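Local coordinates for extracellular solute-binding protein family 1 (PDB 4R2F), which probably serves as the extracellular sugar-binding component of a transporter and holds a bound laminaribiose in this structure, at residues 53-58 / 340-345; 157-162 / 279-284; 190-195 / 263-268; 346-351 / 368-373. All coordinates share one frame; numbering follows the deposited sequence. Where two conformers were deposited one is given.

Interaction 1: 53-58 / 340-345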
loop_
_atom_site.group_PDB
_atom_site.type_symbol
_atom_site.label_atom_id
_atom_site.label_comp_id
_atom_site.label_asym_id
_atom_site.label_seq_id
_atom_site.Cartn_x
_atom_site.Cartn_y
_atom_site.Cartn_z
ATOM N N ASN A 53 -15.038 -4.791 5.075
ATOM C CA ASN A 53 -15.912 -4.898 3.907
ATOM C C ASN A 53 -17.391 -4.915 4.251
ATOM O O ASN A 53 -18.166 -4.376 3.505
ATOM C CB ASN A 53 -15.550 -6.103 3.069
ATOM C CG ASN A 53 -14.235 -5.913 2.353
ATOM O OD1 ASN A 53 -14.123 -5.117 1.387
ATOM N ND2 ASN A 53 -13.221 -6.628 2.819
ATOM N N ASP A 54 -17.762 -5.523 5.377
ATOM C CA ASP A 54 -19.135 -5.423 5.908
ATOM C C ASP A 54 -19.580 -3.973 6.102
ATOM O O ASP A 54 -20.665 -3.583 5.675
ATOM C CB ASP A 54 -19.269 -6.135 7.263
ATOM C CG ASP A 54 -19.083 -7.643 7.175
ATOM O OD1 ASP A 54 -19.313 -8.224 6.103
ATOM O OD2 ASP A 54 -18.717 -8.252 8.198
ATOM N N ALA A 55 -18.729 -3.179 6.740
ATOM C CA ALA A 55 -19.040 -1.785 6.988
ATOM C C ALA A 55 -19.096 -0.965 5.714
ATOM O O ALA A 55 -19.943 -0.098 5.576
ATOM C CB ALA A 55 -18.027 -1.181 7.949
ATOM N N ALA A 56 -18.186 -1.222 4.783
ATOM C CA ALA A 56 -18.128 -0.431 3.554
ATOM C C ALA A 56 -19.329 -0.798 2.677
ATOM O O ALA A 56 -19.906 0.065 2.006
ATOM C CB ALA A 56 -16.817 -0.693 2.821
ATOM N N LYS A 57 -19.700 -2.076 2.686
ATOM C CA LYS A 57 -20.934 -2.527 2.028
ATOM C C LYS A 57 -22.148 -1.743 2.527
ATOM O O LYS A 57 -22.897 -1.211 1.730
ATOM C CB LYS A 57 -21.148 -4.004 2.299
ATOM C CG LYS A 57 -22.362 -4.614 1.623
ATOM C CD LYS A 57 -22.362 -6.119 1.856
ATOM C CE LYS A 57 -23.763 -6.696 1.911
ATOM N NZ LYS A 57 -24.307 -6.767 0.534
ATOM N N LYS A 58 -22.325 -1.653 3.843
ATOM C CA LYS A 58 -23.484 -0.930 4.401
ATOM C C LYS A 58 -23.469 0.547 4.036
ATOM O O LYS A 58 -24.506 1.108 3.687
ATOM C CB LYS A 58 -23.595 -1.101 5.917
ATOM C CG LYS A 58 -24.346 -2.368 6.299
ATOM C CD LYS A 58 -24.175 -2.708 7.768
ATOM C CE LYS A 58 -24.618 -4.133 8.066
ATOM N NZ LYS A 58 -23.693 -4.762 9.052
ATOM N N TRP A 340 -12.795 4.985 10.217
ATOM C CA TRP A 340 -11.751 5.260 11.201
ATOM C C TRP A 340 -12.325 5.350 12.608
ATOM O O TRP A 340 -11.635 5.005 13.563
ATOM C CB TRP A 340 -10.990 6.543 10.869
ATOM C CG TRP A 340 -9.913 6.312 9.872
ATOM C CD1 TRP A 340 -8.610 5.972 10.131
ATOM C CD2 TRP A 340 -10.041 6.366 8.447
ATOM N NE1 TRP A 340 -7.917 5.828 8.954
ATOM C CE2 TRP A 340 -8.759 6.075 7.903
ATOM C CE3 TRP A 340 -11.101 6.638 7.575
ATOM C CZ2 TRP A 340 -8.522 6.034 6.526
ATOM C CZ3 TRP A 340 -10.863 6.615 6.202
ATOM C CH2 TRP A 340 -9.588 6.294 5.691
ATOM N N GLN A 341 -13.567 5.819 12.731
ATOM C CA GLN A 341 -14.250 5.865 14.041
ATOM C C GLN A 341 -14.393 4.468 14.625
ATOM O O GLN A 341 -14.119 4.264 15.796
ATOM C CB GLN A 341 -15.604 6.585 13.929
ATOM C CG GLN A 341 -16.214 7.064 15.257
ATOM C CD GLN A 341 -16.853 5.927 16.033
ATOM O OE1 GLN A 341 -17.513 5.046 15.468
ATOM N NE2 GLN A 341 -16.636 5.924 17.332
ATOM N N GLN A 342 -14.758 3.500 13.787
ATOM C CA GLN A 342 -14.855 2.094 14.197
ATOM C C GLN A 342 -13.521 1.355 14.159
ATOM O O GLN A 342 -13.462 0.179 14.482
ATOM C CB GLN A 342 -15.884 1.360 13.315
ATOM C CG GLN A 342 -17.320 1.864 13.498
ATOM C CD GLN A 342 -18.210 1.512 12.303
ATOM O OE1 GLN A 342 -18.445 0.343 12.006
ATOM N NE2 GLN A 342 -18.687 2.524 11.607
ATOM N N LYS A 343 -12.446 2.044 13.763
ATOM C CA LYS A 343 -11.096 1.470 13.809
ATOM C C LYS A 343 -10.971 0.257 12.910
ATOM O O LYS A 343 -10.351 -0.749 13.268
ATOM C CB LYS A 343 -10.706 1.091 15.233
ATOM C CG LYS A 343 -10.824 2.234 16.218
ATOM C CD LYS A 343 -10.399 1.772 17.603
ATOM C CE LYS A 343 -10.523 2.889 18.621
ATOM N NZ LYS A 343 -10.047 2.396 19.940
ATOM N N LEU A 344 -11.585 0.361 11.739
ATOM C CA LEU A 344 -11.599 -0.730 10.769
ATOM C C LEU A 344 -10.526 -0.582 9.674
ATOM O O LEU A 344 -10.355 -1.492 8.873
ATOM C CB LEU A 344 -12.973 -0.775 10.105
ATOM C CG LEU A 344 -14.115 -1.125 11.048
ATOM C CD1 LEU A 344 -15.439 -1.028 10.310
ATOM C CD2 LEU A 344 -13.892 -2.526 11.624
ATOM N N MET A 345 -9.819 0.548 9.646
ATOM C CA MET A 345 -8.825 0.833 8.602
ATOM C C MET A 345 -7.386 0.462 8.956
ATOM O O MET A 345 -6.951 0.529 10.124
ATOM C CB MET A 345 -8.880 2.306 8.222
ATOM C CG MET A 345 -10.170 2.743 7.532
ATOM S SD MET A 345 -10.481 1.931 5.965
ATOM C CE MET A 345 -9.010 2.396 5.076
#
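Ala55 and Leu344 make the main touch between helix 50-61 and the turn that follows helix 337-341. That turn is a Schellman motif, a common way to end a helix, in a protein of the bacterial extracellular solute-binding family. The first shell is apolar and small. CB of Ala55 meets CD1 of Leu344 at 3.5 Å. No hydrogen bond joins the two segments. Gln342 adds a looser touch, where its OE1 lies 4.4 Å from CB of Ala55. All three side chains set out toward the opposite segment.

The second shell explains how Leu344 is presented. Its chi1 of -65° sets CG, and chi2 of 175° runs CD1 out to the methyl of Ala55. Lys343 leaves the helix with positive phi, and two bonds lead back into the last turn. One of them is weak, from Lys343 N to Trp340 O. The reversal brings Gln342 and Leu344 to the same neighbour.

On the other side, the helix of Ala55 is regular, with Lys57 N bonded to Asn53 O. Leu344 also touches Ala51 of the same helix, and Met345 touches Tyr52. The contact therefore runs along one side of helix 50-61. It lies near the surface, and the Leu344 side chain is about 12 Å from a bound glucose unit. Just behind the turn, CG of Met345 sits 3.6 Å above the plane of the Trp340 ring, over its centre.

Interaction 2: 157-162 / 279-284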
loop_
_atom_site.group_PDB
_atom_site.type_symbol
_atom_site.label_atom_id
_atom_site.label_comp_id
_atom_site.label_asym_id
_atom_site.label_seq_id
_atom_site.Cartn_x
_atom_site.Cartn_y
_atom_site.Cartn_z
ATOM N N PRO A 157 4.761 0.837 7.989
ATOM C CA PRO A 157 5.574 0.940 9.176
ATOM C C PRO A 157 6.262 -0.373 9.505
ATOM O O PRO A 157 5.825 -1.441 9.088
ATOM C CB PRO A 157 4.567 1.306 10.286
ATOM C CG PRO A 157 3.220 1.375 9.629
ATOM C CD PRO A 157 3.341 0.653 8.317
ATOM N N LEU A 158 7.330 -0.261 10.275
ATOM C CA LEU A 158 7.963 -1.401 10.896
ATOM C C LEU A 158 7.303 -1.613 12.263
ATOM O O LEU A 158 6.880 -0.644 12.916
ATOM C CB LEU A 158 9.453 -1.158 11.027
ATOM C CG LEU A 158 10.202 -1.077 9.689
ATOM C CD1 LEU A 158 11.563 -0.439 9.866
ATOM C CD2 LEU A 158 10.359 -2.448 9.059
ATOM N N TRP A 159 7.149 -2.874 12.633
ATOM C CA TRP A 159 6.497 -3.280 13.875
ATOM C C TRP A 159 7.381 -4.280 14.564
ATOM O O TRP A 159 8.177 -4.952 13.898
ATOM C CB TRP A 159 5.137 -3.958 13.597
ATOM C CG TRP A 159 4.116 -3.036 13.054
ATOM C CD1 TRP A 159 4.004 -2.633 11.771
ATOM C CD2 TRP A 159 3.070 -2.365 13.782
ATOM N NE1 TRP A 159 2.960 -1.755 11.642
ATOM C CE2 TRP A 159 2.368 -1.575 12.861
ATOM C CE3 TRP A 159 2.655 -2.375 15.116
ATOM C CZ2 TRP A 159 1.271 -0.786 13.224
ATOM C CZ3 TRP A 159 1.573 -1.590 15.481
ATOM C CH2 TRP A 159 0.884 -0.814 14.536
ATOM N N TYR A 160 7.197 -4.411 15.884
ATOM C CA TYR A 160 7.890 -5.421 16.656
ATOM C C TYR A 160 7.030 -5.932 17.778
ATOM O O TYR A 160 6.065 -5.287 18.195
ATOM C CB TYR A 160 9.225 -4.901 17.209
ATOM C CG TYR A 160 9.159 -3.918 18.368
ATOM C CD1 TYR A 160 8.763 -2.595 18.174
ATOM C CD2 TYR A 160 9.582 -4.283 19.640
ATOM C CE1 TYR A 160 8.728 -1.682 19.226
ATOM C CE2 TYR A 160 9.560 -3.377 20.701
ATOM C CZ TYR A 160 9.142 -2.070 20.495
ATOM O OH TYR A 160 9.116 -1.179 21.549
ATOM N N ARG A 161 7.385 -7.106 18.266
ATOM C CA ARG A 161 6.717 -7.668 19.414
ATOM C C ARG A 161 7.700 -7.607 20.585
ATOM O O ARG A 161 8.751 -8.249 20.578
ATOM C CB ARG A 161 6.247 -9.083 19.107
ATOM C CG ARG A 161 5.455 -9.733 20.218
ATOM C CD ARG A 161 5.003 -11.135 19.818
ATOM N NE ARG A 161 3.686 -11.211 19.152
ATOM C CZ ARG A 161 2.495 -11.144 19.767
ATOM N NH1 ARG A 161 1.365 -11.270 19.081
ATOM N NH2 ARG A 161 2.413 -10.932 21.065
ATOM N N LYS A 162 7.359 -6.811 21.581
ATOM C CA LYS A 162 8.261 -6.585 22.735
ATOM C C LYS A 162 8.712 -7.869 23.431
ATOM O O LYS A 162 9.887 -8.024 23.750
ATOM C CB LYS A 162 7.597 -5.705 23.771
ATOM C CG LYS A 162 7.128 -4.359 23.256
ATOM C CD LYS A 162 6.537 -3.508 24.376
ATOM C CE LYS A 162 5.401 -4.215 25.089
ATOM N NZ LYS A 162 4.409 -3.235 25.572
ATOM N N GLY A 279 -2.203 -0.139 11.976
ATOM C CA GLY A 279 -3.248 -0.921 12.667
ATOM C C GLY A 279 -3.022 -2.409 12.736
ATOM O O GLY A 279 -3.967 -3.170 12.799
ATOM N N VAL A 280 -1.769 -2.839 12.772
ATOM C CA VAL A 280 -1.488 -4.262 12.799
ATOM C C VAL A 280 -2.173 -5.038 13.946
ATOM O O VAL A 280 -2.722 -6.095 13.693
ATOM C CB VAL A 280 0.037 -4.533 12.826
ATOM C CG1 VAL A 280 0.353 -5.979 13.201
ATOM C CG2 VAL A 280 0.678 -4.187 11.486
ATOM N N PRO A 281 -2.141 -4.539 15.205
ATOM C CA PRO A 281 -2.795 -5.329 16.275
ATOM C C PRO A 281 -4.265 -5.655 15.981
ATOM O O PRO A 281 -4.708 -6.798 16.152
ATOM C CB PRO A 281 -2.671 -4.420 17.505
ATOM C CG PRO A 281 -1.441 -3.637 17.264
ATOM C CD PRO A 281 -1.406 -3.391 15.762
ATOM N N GLU A 282 -4.977 -4.662 15.472
ATOM C CA GLU A 282 -6.396 -4.775 15.179
ATOM C C GLU A 282 -6.582 -5.697 13.969
ATOM O O GLU A 282 -7.477 -6.525 13.942
ATOM C CB GLU A 282 -6.998 -3.382 14.889
ATOM C CG GLU A 282 -6.953 -2.327 16.021
ATOM C CD GLU A 282 -5.557 -1.949 16.587
ATOM O OE1 GLU A 282 -4.580 -1.521 15.885
ATOM O OE2 GLU A 282 -5.452 -2.045 17.822
ATOM N N ARG A 283 -5.729 -5.528 12.967
ATOM C CA ARG A 283 -5.768 -6.363 11.762
ATOM C C ARG A 283 -5.585 -7.839 12.080
ATOM O O ARG A 283 -6.287 -8.664 11.538
ATOM C CB ARG A 283 -4.705 -5.938 10.751
ATOM C CG ARG A 283 -4.685 -6.784 9.479
ATOM C CD ARG A 283 -6.071 -6.897 8.863
ATOM N NE ARG A 283 -6.076 -7.662 7.623
ATOM C CZ ARG A 283 -6.615 -8.862 7.502
ATOM N NH1 ARG A 283 -7.200 -9.443 8.549
ATOM N NH2 ARG A 283 -6.581 -9.471 6.335
ATOM N N VAL A 284 -4.660 -8.170 12.977
ATOM C CA VAL A 284 -4.359 -9.560 13.257
ATOM C C VAL A 284 -5.064 -10.140 14.491
ATOM O O VAL A 284 -4.898 -11.321 14.775
ATOM C CB VAL A 284 -2.829 -9.814 13.316
ATOM C CG1 VAL A 284 -2.139 -9.175 12.111
ATOM C CG2 VAL A 284 -2.211 -9.317 14.615
#
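Trp159 lies across the first turn of helix 280-284 and meets Val280 in a CH-pi contact. It belongs to the long, interrupted strand 145-161 of the mixed sheet. CB leads toward the helix. From there a chi1 of -68° puts CG on the side of the backbone N, which brings the indole against the opposite segment. CG and CD1 come first, both near CG2 of Val280. NE1 is closer, 3.3 Å from that same Val280 CG2. The methyl stands over one face of the five-membered ring, 3.4 Å from its centroid and 17° off the normal. CE2 and CD2 also touch Val280, each near its CB as well as CG2.

The six-membered ring goes on to other partners. CZ2 reaches the start of the helix, 3.7 Å from N of Gly279, the N-cap residue. CZ3 packs on CD of Pro281 at 3.5 Å, and CH2 lies next to the same carbon. The tryptophan and valine side chains run antiparallel, and the proline stands roughly perpendicular to the indole side chain. Trp159 also touches Ile291 and Val293 of strand 291-294 and Trp266 of helix 259-267. With an alanine here, Val280 CG2 and Pro281 CD would probably face a gap, and Thr277 O would lose its weak indole N-H partner.

The contact is buried and joins sheet to helix. Val280 lies about 9 Å from a bound glucose unit, measured from its side chain. At the indole nitrogen, Trp159 NE1 gives a weak hydrogen bond to the backbone O of Thr277.

Interaction 3: 190-195 / 263-268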
loop_
_atom_site.group_PDB
_atom_site.type_symbol
_atom_site.label_atom_id
_atom_site.label_comp_id
_atom_site.label_asym_id
_atom_site.label_seq_id
_atom_site.Cartn_x
_atom_site.Cartn_y
_atom_site.Cartn_z
ATOM N N GLY A 190 13.873 -18.981 17.979
ATOM C CA GLY A 190 12.739 -19.529 17.220
ATOM C C GLY A 190 11.765 -18.526 16.613
ATOM O O GLY A 190 10.669 -18.892 16.188
ATOM N N ALA A 191 12.156 -17.262 16.546
ATOM C CA ALA A 191 11.272 -16.232 16.001
ATOM C C ALA A 191 11.674 -15.868 14.570
ATOM O O ALA A 191 12.760 -16.222 14.096
ATOM C CB ALA A 191 11.309 -14.996 16.885
ATOM N N VAL A 192 10.788 -15.164 13.882
ATOM C CA VAL A 192 11.112 -14.629 12.568
ATOM C C VAL A 192 11.557 -13.199 12.719
ATOM O O VAL A 192 10.800 -12.328 13.142
ATOM C CB VAL A 192 9.934 -14.746 11.597
ATOM C CG1 VAL A 192 10.231 -14.006 10.297
ATOM C CG2 VAL A 192 9.661 -16.216 11.329
ATOM N N GLY A 193 12.800 -12.959 12.353
ATOM C CA GLY A 193 13.404 -11.640 12.514
ATOM C C GLY A 193 12.976 -10.590 11.514
ATOM O O GLY A 193 13.199 -9.415 11.741
ATOM N N PHE A 194 12.383 -11.004 10.393
ATOM C CA PHE A 194 11.870 -10.055 9.425
ATOM C C PHE A 194 10.747 -10.721 8.641
ATOM O O PHE A 194 10.967 -11.366 7.590
ATOM C CB PHE A 194 12.998 -9.554 8.518
ATOM C CG PHE A 194 12.741 -8.212 7.897
ATOM C CD1 PHE A 194 12.725 -7.066 8.670
ATOM C CD2 PHE A 194 12.576 -8.089 6.540
ATOM C CE1 PHE A 194 12.505 -5.829 8.104
ATOM C CE2 PHE A 194 12.371 -6.857 5.967
ATOM C CZ PHE A 194 12.322 -5.724 6.750
ATOM N N ALA A 195 9.535 -10.545 9.156
ATOM C CA ALA A 195 8.373 -11.228 8.650
ATOM C C ALA A 195 7.896 -10.511 7.418
ATOM O O ALA A 195 7.765 -9.277 7.408
ATOM C CB ALA A 195 7.275 -11.263 9.698
ATOM N N ASN A 263 -0.415 -12.611 8.703
ATOM C CA ASN A 263 -1.158 -12.153 9.869
ATOM C C ASN A 263 -1.073 -13.162 11.034
ATOM O O ASN A 263 -0.819 -12.778 12.166
ATOM C CB ASN A 263 -2.611 -11.886 9.508
ATOM C CG ASN A 263 -2.794 -10.638 8.668
ATOM O OD1 ASN A 263 -1.900 -9.814 8.530
ATOM N ND2 ASN A 263 -3.966 -10.492 8.113
ATOM N N ALA A 264 -1.247 -14.450 10.744
ATOM C CA ALA A 264 -1.126 -15.478 11.766
ATOM C C ALA A 264 0.242 -15.489 12.429
ATOM O O ALA A 264 0.324 -15.716 13.634
ATOM C CB ALA A 264 -1.463 -16.861 11.205
ATOM N N GLN A 265 1.319 -15.240 11.676
ATOM C CA GLN A 265 2.651 -15.184 12.297
ATOM C C GLN A 265 2.737 -14.050 13.338
ATOM O O GLN A 265 3.366 -14.200 14.370
ATOM C CB GLN A 265 3.769 -14.988 11.273
ATOM C CG GLN A 265 4.102 -16.202 10.426
ATOM C CD GLN A 265 5.478 -16.095 9.787
ATOM O OE1 GLN A 265 5.907 -15.024 9.317
ATOM N NE2 GLN A 265 6.197 -17.200 9.797
ATOM N N TRP A 266 2.135 -12.913 13.019
ATOM C CA TRP A 266 2.052 -11.810 13.943
ATOM C C TRP A 266 1.163 -12.136 15.145
ATOM O O TRP A 266 1.569 -11.941 16.275
ATOM C CB TRP A 266 1.555 -10.563 13.214
ATOM C CG TRP A 266 2.669 -9.870 12.483
ATOM C CD1 TRP A 266 2.872 -9.820 11.128
ATOM C CD2 TRP A 266 3.764 -9.147 13.080
ATOM N NE1 TRP A 266 4.011 -9.105 10.852
ATOM C CE2 TRP A 266 4.577 -8.681 12.034
ATOM C CE3 TRP A 266 4.125 -8.844 14.398
ATOM C CZ2 TRP A 266 5.747 -7.935 12.266
ATOM C CZ3 TRP A 266 5.281 -8.092 14.622
ATOM C CH2 TRP A 266 6.058 -7.626 13.561
ATOM N N LYS A 267 -0.027 -12.670 14.903
ATOM C CA LYS A 267 -0.956 -12.982 15.981
ATOM C C LYS A 267 -0.390 -14.017 16.955
ATOM O O LYS A 267 -0.512 -13.866 18.151
ATOM C CB LYS A 267 -2.280 -13.493 15.418
ATOM C CG LYS A 267 -3.375 -13.613 16.475
ATOM C CD LYS A 267 -4.571 -14.396 15.973
ATOM C CE LYS A 267 -5.532 -14.634 17.121
ATOM N NZ LYS A 267 -6.697 -15.419 16.660
ATOM N N ASP A 268 0.273 -15.040 16.433
ATOM C CA ASP A 268 0.729 -16.176 17.234
ATOM C C ASP A 268 2.178 -16.097 17.726
ATOM O O ASP A 268 2.757 -17.108 18.087
ATOM C CB ASP A 268 0.482 -17.469 16.434
ATOM C CG ASP A 268 -0.987 -17.619 16.013
ATOM O OD1 ASP A 268 -1.880 -17.126 16.727
ATOM O OD2 ASP A 268 -1.269 -18.197 14.954
HETATM O O HOH W 1 5.451 -8.085 8.347
#
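Gln265 and Trp266 of helix 259-267 face Val192 and Ala195 of the loop that follows helix 176-188. No direct hydrogen bond crosses between the segments, so packing and one water do the joining.

The packing contacts are loose. CG2 of Val192 lies 3.9 Å from NE2 of Gln265, and the two side chains are roughly perpendicular. CB of Ala195 is 4.0 Å from OE1 of the same amide. The glutamine reaches across to the loop, and its two amide atoms lie beside two different residues. A chi1 of -74° starts the chain outward, and chi2 of -161° keeps it stretched, so the amide stands well out from the helix. Ala195 CB also comes obliquely to the Trp266 indole, 4.1 Å from NE1.

The polar contact is made through water. Water 1 donates to the backbone O of Ala195 at 2.8 Å. It accepts from NE1 of Trp266 at 3.1 Å, lying in the ring plane at the indole edge. One water therefore serves both a loop carbonyl and an indole N-H.

Other partners fix the pieces. The stronger partner of Gln265 NE2 is Asp251 OD2, to which it is hydrogen-bonded; toward Val192 that nitrogen only packs. The loop is also tied by backbone hydrogen bonds between Val192 and both Lys270 and Ala272, and between Ala195 and Tyr273.

Gly190 is the C-prime residue of the Schellman motif that ends helix 176-188. The whole is a buried, water-bridged packing of the loop after that helix against helix 259-267, in a family 1 extracellular solute-binding protein.

Interaction 4: 346-351 / 368-373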
loop_
_atom_site.group_PDB
_atom_site.type_symbol
_atom_site.label_atom_id
_atom_site.label_comp_id
_atom_site.label_asym_id
_atom_site.label_seq_id
_atom_site.Cartn_x
_atom_site.Cartn_y
_atom_site.Cartn_z
ATOM N N ASN A 346 -6.654 0.028 7.930
ATOM C CA ASN A 346 -5.223 -0.247 8.032
ATOM C C ASN A 346 -4.419 0.777 7.196
ATOM O O ASN A 346 -3.425 0.432 6.548
ATOM C CB ASN A 346 -4.913 -1.651 7.544
ATOM C CG ASN A 346 -5.340 -2.722 8.519
ATOM O OD1 ASN A 346 -5.216 -3.899 8.214
ATOM N ND2 ASN A 346 -5.846 -2.327 9.685
ATOM N N ALA A 347 -4.854 2.031 7.259
ATOM C CA ALA A 347 -4.246 3.121 6.499
ATOM C C ALA A 347 -4.506 4.447 7.184
ATOM O O ALA A 347 -5.365 4.536 8.054
ATOM C CB ALA A 347 -4.803 3.149 5.086
ATOM N N LEU A 348 -3.751 5.463 6.782
ATOM C CA LEU A 348 -3.938 6.819 7.270
ATOM C C LEU A 348 -5.099 7.465 6.534
ATOM O O LEU A 348 -5.340 7.147 5.381
ATOM C CB LEU A 348 -2.663 7.634 7.051
ATOM C CG LEU A 348 -1.461 7.269 7.916
ATOM C CD1 LEU A 348 -0.199 7.845 7.318
ATOM C CD2 LEU A 348 -1.621 7.763 9.332
ATOM N N PRO A 349 -5.831 8.372 7.195
ATOM C CA PRO A 349 -6.830 9.186 6.476
ATOM C C PRO A 349 -6.203 10.293 5.640
ATOM O O PRO A 349 -5.026 10.603 5.805
ATOM C CB PRO A 349 -7.681 9.794 7.601
ATOM C CG PRO A 349 -6.823 9.746 8.811
ATOM C CD PRO A 349 -5.848 8.616 8.649
ATOM N N VAL A 350 -6.985 10.861 4.723
ATOM C CA VAL A 350 -6.526 12.000 3.918
ATOM C C VAL A 350 -7.263 13.296 4.303
ATOM O O VAL A 350 -7.094 14.339 3.650
ATOM C CB VAL A 350 -6.692 11.763 2.399
ATOM C CG1 VAL A 350 -5.809 10.598 1.949
ATOM C CG2 VAL A 350 -8.157 11.554 2.017
ATOM N N PHE A 351 -8.070 13.203 5.349
ATOM C CA PHE A 351 -8.867 14.323 5.839
ATOM C C PHE A 351 -8.407 14.725 7.225
ATOM O O PHE A 351 -8.284 13.893 8.116
ATOM C CB PHE A 351 -10.343 13.954 5.884
ATOM C CG PHE A 351 -10.983 13.868 4.527
ATOM C CD1 PHE A 351 -11.088 14.991 3.717
ATOM C CD2 PHE A 351 -11.492 12.670 4.060
ATOM C CE1 PHE A 351 -11.677 14.907 2.465
ATOM C CE2 PHE A 351 -12.074 12.583 2.810
ATOM C CZ PHE A 351 -12.161 13.704 2.007
ATOM N N LYS A 368 2.868 7.633 16.300
ATOM C CA LYS A 368 4.257 7.375 15.923
ATOM C C LYS A 368 4.433 7.296 14.388
ATOM O O LYS A 368 5.431 7.768 13.824
ATOM C CB LYS A 368 4.726 6.108 16.590
ATOM C CG LYS A 368 6.195 5.800 16.365
ATOM C CD LYS A 368 6.632 4.707 17.317
ATOM C CE LYS A 368 8.097 4.414 17.178
ATOM N NZ LYS A 368 8.585 3.494 18.231
ATOM N N ILE A 369 3.448 6.723 13.704
ATOM C CA ILE A 369 3.464 6.629 12.234
ATOM C C ILE A 369 3.413 8.007 11.590
ATOM O O ILE A 369 4.196 8.316 10.680
ATOM C CB ILE A 369 2.293 5.741 11.736
ATOM C CG1 ILE A 369 2.529 4.291 12.152
ATOM C CG2 ILE A 369 2.113 5.832 10.233
ATOM C CD1 ILE A 369 1.261 3.473 12.155
ATOM N N VAL A 370 2.491 8.833 12.072
ATOM C CA VAL A 370 2.389 10.223 11.641
ATOM C C VAL A 370 3.677 10.962 11.860
ATOM O O VAL A 370 4.163 11.657 10.970
ATOM C CB VAL A 370 1.204 10.934 12.352
ATOM C CG1 VAL A 370 1.109 12.414 11.990
ATOM C CG2 VAL A 370 -0.095 10.266 11.922
ATOM N N ASN A 371 4.253 10.802 13.041
ATOM C CA ASN A 371 5.386 11.628 13.409
ATOM C C ASN A 371 6.714 11.168 12.828
ATOM O O ASN A 371 7.554 11.986 12.574
ATOM C CB ASN A 371 5.511 11.745 14.929
ATOM C CG ASN A 371 4.387 12.573 15.544
ATOM O OD1 ASN A 371 3.609 13.200 14.843
ATOM N ND2 ASN A 371 4.286 12.541 16.859
ATOM N N GLU A 372 6.887 9.864 12.641
ATOM C CA GLU A 372 8.169 9.303 12.229
ATOM C C GLU A 372 8.168 8.768 10.828
ATOM O O GLU A 372 9.200 8.775 10.196
ATOM C CB GLU A 372 8.608 8.202 13.202
ATOM C CG GLU A 372 8.779 8.725 14.645
ATOM C CD GLU A 372 9.436 7.741 15.599
ATOM O OE1 GLU A 372 10.160 6.810 15.151
ATOM O OE2 GLU A 372 9.247 7.919 16.830
ATOM N N TYR A 373 7.035 8.295 10.322
ATOM C CA TYR A 373 7.015 7.744 8.941
ATOM C C TYR A 373 6.506 8.738 7.899
ATOM O O TYR A 373 7.077 8.871 6.809
ATOM C CB TYR A 373 6.220 6.405 8.907
ATOM C CG TYR A 373 6.944 5.266 9.575
ATOM C CD1 TYR A 373 6.919 5.093 10.969
ATOM C CD2 TYR A 373 7.675 4.353 8.818
ATOM C CE1 TYR A 373 7.580 4.022 11.573
ATOM C CE2 TYR A 373 8.370 3.326 9.416
ATOM C CZ TYR A 373 8.306 3.151 10.792
ATOM O OH TYR A 373 8.988 2.117 11.342
#
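Leu348 has a chi1 of -70°, which sets CG, and a chi2 of 163°, which splays the two methyls onto Ile369 and Val370. In Val370 a chi1 of 177° places CG1 opposite the backbone N. The other branch, CG2, is the one that makes the contact.

The two leucine methyls divide the work. CD2 of Leu348 meets CG2 of Val370 at 3.9 Å. CD1 of Leu348 lies 4.2 Å from CG2 of Ile369. One leucine end therefore spans two successive residues of the helix, in a purely apolar contact with no hydrogen bond across it. Leu348 and Ile369 are buried, and Val370 is partly exposed.

Helix 364-373 includes a wider, pi-type turn at 369-373. Tyr373 takes its ring to other partners, and its OH is hydrogen-bonded to Ala294 O and Leu158 N.

Phe360 of helix 358-361 touches both Leu348 and Val370. Strand 348-349 is weakly bonded and pairs antiparallel with strand 145-161, whose Ile155 packs on Ile369.

Strand 145-161 is common ground for interactions 2 and 4: it carries Trp159 and pairs with strand 348-349. Their centres are about 14 Å apart, and they touch where Pro157 packs on the Tyr373 ring. Interactions 2 and 3 are closer, with centres about 10 Å apart, and Arg161 NH1 bonds to Trp266 O. Interactions 1 and 4 are about 17 Å apart between centres and meet where Trp340 NE1 bonds to Ala347 O. Along the chain, interaction 3 nests inside interaction 2, which nests inside interaction 1; interaction 4 follows. Segments mostly far apart in sequence are thus packed around one mixed sheet in this sugar-binding protein.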